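Local coordinates for catabolite activation-like protein (Xanthomonas campestris pv. campestris, PDB 3IWZ), which binds DNA as a homodimeric global transcriptional regulator of virulence genes and appears to lose that ability when it binds c-di-GMP, at residues Arg29-Ala32 against His33-Arg36; Tyr115-Leu118 against Gln119-Phe122; His218-Gly221 against Lys222-Val225. All blocks are in the same frame, centred on the assembly; numbering follows the deposited sequence.

Interaction 1 of 3, residues Arg29-Ala32 against His33-Arg36; sequences RFLA and HSHR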
loop_
_atom_site.group_PDB
_atom_site.type_symbol
_atom_site.label_atom_id
_atom_site.label_comp_id
_atom_site.label_asym_id
_atom_site.label_seq_id
_atom_site.Cartn_x
_atom_site.Cartn_y
_atom_site.Cartn_z
ATOM N N ARG D 29 6.206 -9.965 -26.380
ATOM C CA ARG D 29 5.781 -8.872 -27.245
ATOM C C ARG D 29 5.943 -7.566 -26.493
ATOM O O ARG D 29 6.312 -6.549 -27.069
ATOM C CB ARG D 29 4.328 -9.044 -27.669
ATOM C CG ARG D 29 4.110 -10.177 -28.641
ATOM C CD ARG D 29 2.738 -10.075 -29.279
ATOM N NE ARG D 29 1.674 -10.375 -28.332
ATOM C CZ ARG D 29 1.477 -11.575 -27.800
ATOM N NH1 ARG D 29 0.486 -11.774 -26.944
ATOM N NH2 ARG D 29 2.276 -12.577 -28.128
ATOM N N PHE D 30 5.665 -7.598 -25.196
ATOM C CA PHE D 30 5.797 -6.405 -24.381
ATOM C C PHE D 30 7.254 -5.956 -24.346
ATOM O O PHE D 30 7.539 -4.760 -24.390
ATOM C CB PHE D 30 5.310 -6.668 -22.957
ATOM C CG PHE D 30 5.708 -5.602 -21.991
ATOM C CD1 PHE D 30 5.123 -4.345 -22.043
ATOM C CD2 PHE D 30 6.708 -5.836 -21.056
ATOM C CE1 PHE D 30 5.529 -3.326 -21.182
ATOM C CE2 PHE D 30 7.126 -4.822 -20.185
ATOM C CZ PHE D 30 6.533 -3.563 -20.249
ATOM N N LEU D 31 8.171 -6.916 -24.267
ATOM C CA LEU D 31 9.596 -6.615 -24.217
ATOM C C LEU D 31 10.152 -6.200 -25.579
ATOM O O LEU D 31 11.144 -5.476 -25.661
ATOM C CB LEU D 31 10.375 -7.823 -23.691
ATOM C CG LEU D 31 10.041 -8.324 -22.282
ATOM C CD1 LEU D 31 10.984 -9.464 -21.922
ATOM C CD2 LEU D 31 10.168 -7.183 -21.278
ATOM N N ALA D 32 9.504 -6.653 -26.647
ATOM C CA ALA D 32 9.946 -6.322 -27.996
ATOM C C ALA D 32 10.067 -4.811 -28.197
ATOM O O ALA D 32 10.817 -4.359 -29.060
ATOM C CB ALA D 32 8.983 -6.918 -29.035
ATOM N N HIS D 33 9.331 -4.036 -27.403
ATOM C CA HIS D 33 9.362 -2.576 -27.514
ATOM C C HIS D 33 10.131 -1.929 -26.362
ATOM O O HIS D 33 10.181 -0.703 -26.253
ATOM C CB HIS D 33 7.938 -1.992 -27.529
ATOM C CG HIS D 33 7.047 -2.557 -28.594
ATOM N ND1 HIS D 33 6.337 -3.727 -28.430
ATOM C CD2 HIS D 33 6.732 -2.098 -29.829
ATOM C CE1 HIS D 33 5.620 -3.964 -29.513
ATOM N NE2 HIS D 33 5.843 -2.990 -30.378
ATOM N N SER D 34 10.731 -2.744 -25.502
ATOM C CA SER D 34 11.469 -2.215 -24.362
ATOM C C SER D 34 12.982 -2.175 -24.549
ATOM O O SER D 34 13.544 -2.866 -25.401
ATOM C CB SER D 34 11.160 -3.036 -23.115
ATOM O OG SER D 34 11.738 -4.321 -23.225
ATOM N N HIS D 35 13.627 -1.364 -23.717
ATOM C CA HIS D 35 15.073 -1.195 -23.726
ATOM C C HIS D 35 15.659 -1.882 -22.490
ATOM O O HIS D 35 15.550 -1.375 -21.369
ATOM C CB HIS D 35 15.412 0.306 -23.722
ATOM C CG HIS D 35 16.880 0.608 -23.808
ATOM N ND1 HIS D 35 17.747 -0.114 -24.599
ATOM C CD2 HIS D 35 17.618 1.592 -23.240
ATOM C CE1 HIS D 35 18.959 0.410 -24.516
ATOM N NE2 HIS D 35 18.908 1.446 -23.699
ATOM N N ARG D 36 16.259 -3.048 -22.696
ATOM C CA ARG D 36 16.867 -3.804 -21.608
ATOM C C ARG D 36 18.222 -3.212 -21.234
ATOM O O ARG D 36 19.068 -2.975 -22.095
ATOM C CB ARG D 36 17.055 -5.271 -22.020
ATOM C CG ARG D 36 15.768 -6.086 -22.156
ATOM C CD ARG D 36 15.693 -6.745 -23.528
ATOM N NE ARG D 36 15.060 -8.065 -23.501
ATOM C CZ ARG D 36 15.541 -9.117 -22.842
ATOM N NH1 ARG D 36 16.665 -9.006 -22.144
ATOM N NH2 ARG D 36 14.907 -10.286 -22.888
#
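Two donors of one residue grip the carbonyl oxygen of Leu-31. The amide of Ser-34 reaches Leu-31 O at 2.8 Å, from well above the carbonyl plane (62° out of it), while the hydroxyl OG of Ser-34 gives a second bond of 2.8 Å to Leu-31 O, lying in the carbonyl plane on a lone pair. The two donors therefore use different directions around one oxygen. With chi1 at 70°, OG stands between the backbone N and the carbonyl carbon of its own residue, which puts it within bonding distance of the Leu-31 carbonyl. That placement also brings Ser-34 OG to 3.8 Å from both CB and CD2 of Leu-31.

Two residues before Leu-31, the carbonyl of Arg-29 is met by the imidazole of His-33: ND1 donates to Arg-29 O over 3.1 Å, a bent bond (N-H...O 139°) in which the oxygen lies near the ring plane but tilted from it. Because the partner is a carbonyl, ND1 probably carries a proton. Further along, the side chains of Arg-36 and Leu-31 cross at about a right angle, Arg-36 NH2 coming within 4.1 Å of Leu-31 CD1; the charge of Arg-36 is paired with Glu-109, as that of Arg-29 is with Asp-129.

These bonds lie along the passage from helix 24-32 into strand 35-39, where a serine and a histidine side chain serve late carbonyls of the helix. Phe-30 and Leu-31 lie against Tyr-57 of strand 54-58 and against strand 108-114, and His-33 packs on Leu-121 of helix 115-122.

Interaction 2 of 3, residues Tyr115-Leu118 against Gln119-Phe122; sequences YERL and QQLF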
loop_
_atom_site.group_PDB
_atom_site.type_symbol
_atom_site.label_atom_id
_atom_site.label_comp_id
_atom_site.label_asym_id
_atom_site.label_seq_id
_atom_site.Cartn_x
_atom_site.Cartn_y
_atom_site.Cartn_z
ATOM N N TYR D 115 5.905 5.619 -20.314
ATOM C CA TYR D 115 4.462 5.476 -20.167
ATOM C C TYR D 115 3.767 5.855 -21.479
ATOM O O TYR D 115 2.952 5.099 -22.012
ATOM C CB TYR D 115 3.922 6.388 -19.054
ATOM C CG TYR D 115 4.517 6.180 -17.676
ATOM C CD1 TYR D 115 4.766 4.898 -17.180
ATOM C CD2 TYR D 115 4.768 7.270 -16.843
ATOM C CE1 TYR D 115 5.245 4.708 -15.889
ATOM C CE2 TYR D 115 5.244 7.092 -15.558
ATOM C CZ TYR D 115 5.478 5.811 -15.085
ATOM O OH TYR D 115 5.915 5.645 -13.807
ATOM N N GLU D 116 4.112 7.033 -21.989
ATOM C CA GLU D 116 3.525 7.554 -23.212
ATOM C C GLU D 116 3.532 6.550 -24.345
ATOM O O GLU D 116 2.530 6.388 -25.034
ATOM C CB GLU D 116 4.254 8.826 -23.640
ATOM C CG GLU D 116 3.316 9.949 -24.039
ATOM C CD GLU D 116 3.842 11.309 -23.622
ATOM O OE1 GLU D 116 4.845 11.770 -24.210
ATOM O OE2 GLU D 116 3.248 11.915 -22.700
ATOM N N ARG D 117 4.663 5.880 -24.537
ATOM C CA ARG D 117 4.782 4.892 -25.600
ATOM C C ARG D 117 4.107 3.585 -25.248
ATOM O O ARG D 117 3.927 2.733 -26.111
ATOM C CB ARG D 117 6.253 4.623 -25.947
ATOM C CG ARG D 117 6.741 5.414 -27.153
ATOM C CD ARG D 117 5.854 5.148 -28.380
ATOM N NE ARG D 117 6.089 3.839 -28.994
ATOM C CZ ARG D 117 5.284 3.280 -29.897
ATOM N NH1 ARG D 117 4.180 3.906 -30.290
ATOM N NH2 ARG D 117 5.593 2.100 -30.423
ATOM N N LEU D 118 3.734 3.416 -23.985
ATOM C CA LEU D 118 3.071 2.185 -23.578
ATOM C C LEU D 118 1.603 2.246 -23.975
ATOM O O LEU D 118 1.113 1.370 -24.688
ATOM C CB LEU D 118 3.190 1.968 -22.065
ATOM C CG LEU D 118 2.630 0.631 -21.559
ATOM C CD1 LEU D 118 3.375 -0.509 -22.217
ATOM C CD2 LEU D 118 2.766 0.540 -20.056
ATOM N N GLN D 119 0.908 3.288 -23.521
ATOM C CA GLN D 119 -0.506 3.452 -23.833
ATOM C C GLN D 119 -0.709 3.670 -25.335
ATOM O O GLN D 119 -1.764 3.346 -25.878
ATOM C CB GLN D 119 -1.102 4.604 -23.011
ATOM C CG GLN D 119 -0.962 4.380 -21.499
ATOM C CD GLN D 119 -1.793 5.332 -20.657
ATOM O OE1 GLN D 119 -1.733 6.553 -20.824
ATOM N NE2 GLN D 119 -2.568 4.774 -19.735
ATOM N N GLN D 120 0.301 4.215 -26.006
ATOM C CA GLN D 120 0.202 4.400 -27.448
ATOM C C GLN D 120 0.235 2.991 -28.033
ATOM O O GLN D 120 -0.422 2.703 -29.032
ATOM C CB GLN D 120 1.376 5.219 -27.993
ATOM C CG GLN D 120 1.357 6.692 -27.594
ATOM C CD GLN D 120 2.537 7.467 -28.167
ATOM O OE1 GLN D 120 2.809 8.603 -27.762
ATOM N NE2 GLN D 120 3.240 6.860 -29.118
ATOM N N LEU D 121 1.008 2.116 -27.396
ATOM C CA LEU D 121 1.099 0.730 -27.828
ATOM C C LEU D 121 -0.166 0.004 -27.381
ATOM O O LEU D 121 -0.601 -0.950 -28.028
ATOM C CB LEU D 121 2.328 0.048 -27.218
ATOM C CG LEU D 121 3.706 0.341 -27.822
ATOM C CD1 LEU D 121 4.778 -0.437 -27.067
ATOM C CD2 LEU D 121 3.709 -0.054 -29.295
ATOM N N PHE D 122 -0.747 0.457 -26.270
ATOM C CA PHE D 122 -1.973 -0.141 -25.738
ATOM C C PHE D 122 -3.136 0.142 -26.677
ATOM O O PHE D 122 -4.183 -0.506 -26.597
ATOM C CB PHE D 122 -2.306 0.421 -24.349
ATOM C CG PHE D 122 -1.641 -0.309 -23.209
ATOM C CD1 PHE D 122 -1.834 0.118 -21.898
ATOM C CD2 PHE D 122 -0.828 -1.418 -23.437
ATOM C CE1 PHE D 122 -1.233 -0.546 -20.831
ATOM C CE2 PHE D 122 -0.220 -2.090 -22.374
ATOM C CZ PHE D 122 -0.423 -1.648 -21.069
#
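Helix 115-122, the short helix that follows strand 108-114 in the cyclic nucleotide-binding domain, is held here by i to i+4 backbone bonds and by side chains one turn apart. Gln-119 N donates to Tyr-115 O at 3.1 Å and meets it almost head-on (C=O...N 176°); the same oxygen also accepts from Leu-118 N. One turn on, Phe-122 N donates to Leu-118 O at 2.6 Å, in the carbonyl plane. Leu-121 N reaches Arg-117 O at 3.2 Å from above the carbonyl plane and also makes a weak bond to Leu-118 O.

Leu-118 and Phe-122 meet on the buried side of the helix. With Leu-118 CG anti to the backbone N (chi1 -175°), the branch point comes over a face of the Phe-122 ring: CG lies 4.0 Å from the ring centroid and 18° off its normal, a CH-pi contact. CD1 and CD2 flank this approach, CD1 facing Phe-122 CE2 and CD2 facing CZ.

On the outer side, the Arg-117 chain bends at chi2 and chi3, which lays the guanidinium beside Leu-121, one turn on. Leu-121 CG lies over one face of that group, 3.7 Å above its plane.

The buried side faces the domain interior: Leu-118 meets Leu-55 and Leu-91, and Phe-122 packs on Ile-133 and Leu-134 of helix 130-157. Gln-119 touches Tyr-135 of the second subunit. A short helix that joins the beta-roll to the long helix 130-157 in sequence is characteristic of the CRP-type cyclic nucleotide-binding domain.

Interaction 3 of 3, residues His218-Gly221 against Lys222-Val225; sequences HARG and KTVV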
loop_
_atom_site.group_PDB
_atom_site.type_symbol
_atom_site.label_atom_id
_atom_site.label_comp_id
_atom_site.label_asym_id
_atom_site.label_seq_id
_atom_site.Cartn_x
_atom_site.Cartn_y
_atom_site.Cartn_z
ATOM N N HIS D 218 22.594 -16.367 16.037
ATOM C CA HIS D 218 23.990 -15.969 16.190
ATOM C C HIS D 218 24.314 -14.785 15.274
ATOM O O HIS D 218 24.349 -14.935 14.052
ATOM C CB HIS D 218 24.907 -17.156 15.854
ATOM C CG HIS D 218 26.367 -16.874 16.045
ATOM N ND1 HIS D 218 26.919 -16.598 17.279
ATOM C CD2 HIS D 218 27.390 -16.823 15.158
ATOM C CE1 HIS D 218 28.218 -16.389 17.144
ATOM N NE2 HIS D 218 28.530 -16.519 15.867
ATOM N N ALA D 219 24.552 -13.616 15.868
ATOM C CA ALA D 219 24.873 -12.409 15.100
ATOM C C ALA D 219 26.286 -12.485 14.517
ATOM O O ALA D 219 27.239 -11.963 15.098
ATOM C CB ALA D 219 24.731 -11.171 15.989
ATOM N N ARG D 220 26.403 -13.124 13.355
ATOM C CA ARG D 220 27.688 -13.309 12.684
ATOM C C ARG D 220 28.068 -12.186 11.712
ATOM O O ARG D 220 27.795 -12.266 10.513
ATOM C CB ARG D 220 27.685 -14.656 11.947
ATOM C CG ARG D 220 29.056 -15.167 11.515
ATOM C CD ARG D 220 28.941 -16.551 10.882
ATOM N NE ARG D 220 30.245 -17.127 10.564
ATOM C CZ ARG D 220 31.111 -16.598 9.703
ATOM N NH1 ARG D 220 30.815 -15.477 9.060
ATOM N NH2 ARG D 220 32.283 -17.183 9.496
ATOM N N GLY D 221 28.701 -11.144 12.248
ATOM C CA GLY D 221 29.152 -10.013 11.449
ATOM C C GLY D 221 28.234 -9.435 10.386
ATOM O O GLY D 221 27.689 -8.341 10.560
ATOM N N LYS D 222 28.077 -10.149 9.274
ATOM C CA LYS D 222 27.229 -9.675 8.186
ATOM C C LYS D 222 26.008 -10.567 8.019
ATOM O O LYS D 222 24.995 -10.152 7.447
ATOM C CB LYS D 222 28.022 -9.649 6.876
ATOM C CG LYS D 222 27.403 -8.784 5.792
ATOM C CD LYS D 222 27.345 -7.334 6.253
ATOM C CE LYS D 222 27.061 -6.382 5.106
ATOM N NZ LYS D 222 27.253 -4.959 5.520
ATOM N N THR D 223 26.109 -11.793 8.523
ATOM C CA THR D 223 25.023 -12.757 8.419
ATOM C C THR D 223 24.369 -13.082 9.764
ATOM O O THR D 223 24.886 -12.728 10.823
ATOM C CB THR D 223 25.527 -14.064 7.761
ATOM O OG1 THR D 223 26.937 -14.205 7.990
ATOM C CG2 THR D 223 25.259 -14.045 6.266
ATOM N N VAL D 224 23.223 -13.759 9.708
ATOM C CA VAL D 224 22.480 -14.137 10.909
ATOM C C VAL D 224 22.028 -15.588 10.840
ATOM O O VAL D 224 21.351 -15.989 9.892
ATOM C CB VAL D 224 21.223 -13.268 11.086
ATOM C CG1 VAL D 224 20.405 -13.767 12.273
ATOM C CG2 VAL D 224 21.618 -11.821 11.273
ATOM N N VAL D 225 22.392 -16.374 11.848
ATOM C CA VAL D 225 21.995 -17.772 11.866
ATOM C C VAL D 225 20.856 -17.944 12.862
ATOM O O VAL D 225 21.082 -18.110 14.055
ATOM C CB VAL D 225 23.172 -18.691 12.267
ATOM C CG1 VAL D 225 22.806 -20.140 11.988
ATOM C CG2 VAL D 225 24.432 -18.303 11.503
#
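His-218 lies near the start of strand 217-220, which forms a beta hairpin with strand 223-227 in the crp-type helix-turn-helix domain, and it makes a hydrogen-bonded antiparallel pair with Val-225. His-218 N donates to Val-225 O at 3.0 Å, from above the carbonyl plane, and Val-225 N returns the bond to His-218 O at 3.3 Å, nearly straight at the hydrogen (171°). Both side chains leave the same face of the sheet, their CB atoms 4.3 Å apart.

Ala-219 comes next, the non-hydrogen-bonded partner of Val-224, and points to the other face. It is also the centre of an inverse gamma turn, with a weak bond from Arg-220 N to His-218 O. The axes of the short strands run 160° apart in direction, with a closest approach of 4.9 Å.

Arg-220 pairs with Thr-223 and returns to the face of His-218 and Val-225. The weak bond of its amide to Thr-223 O adds to the one to His-218 O. Arg-220 CB lies 3.6 Å from Thr-223 O and 4.1 Å from Thr-223 OG1, so the base of the side chain rests against its strand partner.

Gly-221, with a positive phi of 43°, and Lys-222 make the reversal, and the Lys-222 side chain touches Ser-189. Beyond the hairpin, Thr-223 and Val-225 touch Gln-185 of strand 183-186, while Val-224 has a backbone bond to Leu-186; strand 223-227 thus lies between 217-220 and 183-186 in the sheet. At the turn itself, Thr-223 N reaches Arg-220 O at 2.7 Å, and Thr-223 OG1 donates to that same oxygen at 3.3 Å, in its carbonyl plane.

Interactions 1 and 2 are neighbours in the cyclic nucleotide-binding region, their centres about 12 Å apart. They touch directly, Phe-30 CE1 packing on Leu-118 CD1 at 3.7 Å. Interaction 3 lies on the opposite side of the chain's centre, in the DNA-binding domain, its centre about 41 and 47 Å from theirs. Interaction 1 is a surface contact, a helix-to-strand passage held by one backbone and two side-chain bonds; the other two are partly buried. Interaction 2 adds an apolar CH-pi contact to helical bonding, whereas interaction 3 relies mainly on backbone pairing. Serine and threonine hydroxyls bond carbonyls in both 1 and 3.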